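Local coordinates for ESX-5 secretion-associated protein EspG5 (Mycobacterium marinum, PDB 6VJ5) that acts as a specific cytoplasmic chaperone for cognate PE/PPE proteins, preventing aggregation of PE/PPE dimers, and is required for secretion of LipY and PE31/PPE18, at residues H162-A167 with L244-G249. Sequence-based numbering, arbitrary orientation.
Sequences HHADPA and LKDGSG
The imidazole of His162 meets the carboxylate of Asp246 with its edge, not a face: OD2 lies tilted a little from the ring plane, and ND1 of His162 donates to OD2 of Asp246 at 3.0 Å. One face of the Asp246 carboxylate carries the methyl of Ala164, CB standing 3.6 Å from CG of Asp246, nearly straight above the plane. The same methyl carbon, CB of Ala164, is 3.5 Å from OD2 of Asp246. The N-H...O angle of 152° makes the histidine bond a moderately bent one. It enters on the anti side of OD2 and somewhat out of the carboxylate plane, while the two planes are turned 51° apart, so ring and carboxylate are neither stacked nor coplanar. With CG anti to the backbone N (chi1 171°), His162 carries its ring toward the strand, and rotation about CB-CG presents the ND1 edge. The other oxygen, OD1, forms a salt bridge with Arg251 of the next strand, the stronger polar tie of this buried acid. Bonds at both oxygens should restrict rotation of the carboxylate, and the arginine probably favours its ionised form. Farther along, Ala167 approaches the turn after the strand: its CA lies 3.2 Å from O of Gly249 in a CA-H...O contact, and its CB is 3.1 Å from the same oxygen. Backbone hydrogen bonds between Arg251 and both Asp165 and Ala167 tie the loop to strand 250-256 as well. The pair is a His-carboxylate hydrogen bond that joins the extended loop between helix 147-159 and strand 172-175 to the end of strand 234-247, at the hairpin leading into strand 250-256 of the large antiparallel sheet of the EspG fold.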
loop_
_atom_site.group_PDB
_atom_site.type_symbol
_atom_site.label_atom_id
_atom_site.label_comp_id
_atom_site.label_asym_id
_atom_site.label_seq_id
_atom_site.Cartn_x
_atom_site.Cartn_y
_atom_site.Cartn_z
ATOM N N HIS C 162 -1.358 35.761 11.755
ATOM C CA HIS C 162 -1.643 37.100 11.257
ATOM C C HIS C 162 -2.712 37.719 12.139
ATOM O O HIS C 162 -3.752 37.099 12.385
ATOM C CB HIS C 162 -2.110 37.048 9.798
ATOM C CG HIS C 162 -2.619 38.354 9.273
ATOM N ND1 HIS C 162 -3.934 38.743 9.401
ATOM C CD2 HIS C 162 -1.994 39.352 8.605
ATOM C CE1 HIS C 162 -4.097 39.928 8.843
ATOM N NE2 HIS C 162 -2.935 40.321 8.352
ATOM N N HIS C 163 -2.460 38.930 12.615
ATOM C CA HIS C 163 -3.423 39.617 13.455
ATOM C C HIS C 163 -4.427 40.362 12.588
ATOM O O HIS C 163 -4.065 40.968 11.577
ATOM C CB HIS C 163 -2.748 40.597 14.407
ATOM C CG HIS C 163 -3.713 41.281 15.321
ATOM N ND1 HIS C 163 -4.235 42.527 15.051
ATOM C CD2 HIS C 163 -4.282 40.877 16.480
ATOM C CE1 HIS C 163 -5.068 42.870 16.017
ATOM N NE2 HIS C 163 -5.113 41.887 16.897
ATOM N N ALA C 164 -5.691 40.316 12.998
ATOM C CA ALA C 164 -6.755 40.983 12.263
ATOM C C ALA C 164 -7.903 41.263 13.218
ATOM O O ALA C 164 -8.133 40.515 14.169
ATOM C CB ALA C 164 -7.233 40.139 11.077
ATOM N N ASP C 165 -8.600 42.342 12.962
ATOM C CA ASP C 165 -9.754 42.732 13.752
ATOM C C ASP C 165 -11.033 42.348 13.022
ATOM O O ASP C 165 -11.040 42.235 11.793
ATOM C CB ASP C 165 -9.741 44.241 14.010
ATOM C CG ASP C 165 -8.569 44.678 14.884
ATOM O OD1 ASP C 165 -8.394 44.106 15.982
ATOM O OD2 ASP C 165 -7.816 45.585 14.468
ATOM N N PRO C 166 -12.122 42.117 13.752
ATOM C CA PRO C 166 -13.394 41.790 13.093
ATOM C C PRO C 166 -13.735 42.788 11.996
ATOM O O PRO C 166 -13.764 44.000 12.219
ATOM C CB PRO C 166 -14.410 41.839 14.241
ATOM C CG PRO C 166 -13.610 41.520 15.468
ATOM C CD PRO C 166 -12.227 42.095 15.224
ATOM N N ALA C 167 -13.997 42.270 10.798
ATOM C CA ALA C 167 -14.396 43.132 9.696
ATOM C C ALA C 167 -15.654 43.908 10.066
ATOM O O ALA C 167 -16.480 43.459 10.866
ATOM C CB ALA C 167 -14.637 42.313 8.427
ATOM N N LEU C 244 -12.939 31.055 8.593
ATOM C CA LEU C 244 -12.482 32.394 8.926
ATOM C C LEU C 244 -11.487 32.851 7.869
ATOM O O LEU C 244 -10.627 32.073 7.443
ATOM C CB LEU C 244 -11.815 32.434 10.298
ATOM C CG LEU C 244 -12.589 31.831 11.467
ATOM C CD1 LEU C 244 -11.827 32.123 12.756
ATOM C CD2 LEU C 244 -13.991 32.370 11.542
ATOM N N LYS C 245 -11.599 34.115 7.457
ATOM C CA LYS C 245 -10.723 34.675 6.437
ATOM C C LYS C 245 -10.315 36.092 6.808
ATOM O O LYS C 245 -11.137 36.875 7.292
ATOM C CB LYS C 245 -11.406 34.695 5.065
ATOM C CG LYS C 245 -11.865 33.336 4.569
ATOM C CD LYS C 245 -12.643 33.467 3.267
ATOM C CE LYS C 245 -13.204 32.131 2.814
ATOM N NZ LYS C 245 -12.127 31.154 2.495
ATOM N N ASP C 246 -9.048 36.420 6.544
ATOM C CA ASP C 246 -8.462 37.716 6.883
ATOM C C ASP C 246 -8.225 38.533 5.616
ATOM O O ASP C 246 -7.247 38.310 4.897
ATOM C CB ASP C 246 -7.141 37.539 7.631
ATOM C CG ASP C 246 -7.330 37.109 9.052
ATOM O OD1 ASP C 246 -8.486 36.844 9.431
ATOM O OD2 ASP C 246 -6.325 37.044 9.794
ATOM N N GLY C 247 -9.100 39.507 5.363
ATOM C CA GLY C 247 -8.949 40.423 4.257
ATOM C C GLY C 247 -8.581 41.829 4.711
ATOM O O GLY C 247 -8.557 42.146 5.900
ATOM N N SER C 248 -8.278 42.675 3.719
ATOM C CA SER C 248 -7.956 44.071 3.998
ATOM C C SER C 248 -8.970 44.691 4.947
ATOM O O SER C 248 -8.608 45.457 5.848
ATOM C CB SER C 248 -7.921 44.875 2.698
ATOM O OG SER C 248 -6.963 44.363 1.798
ATOM N N GLY C 249 -10.251 44.384 4.747
ATOM C CA GLY C 249 -11.319 44.934 5.542
ATOM C C GLY C 249 -11.602 44.220 6.838
ATOM O O GLY C 249 -12.633 44.481 7.459
#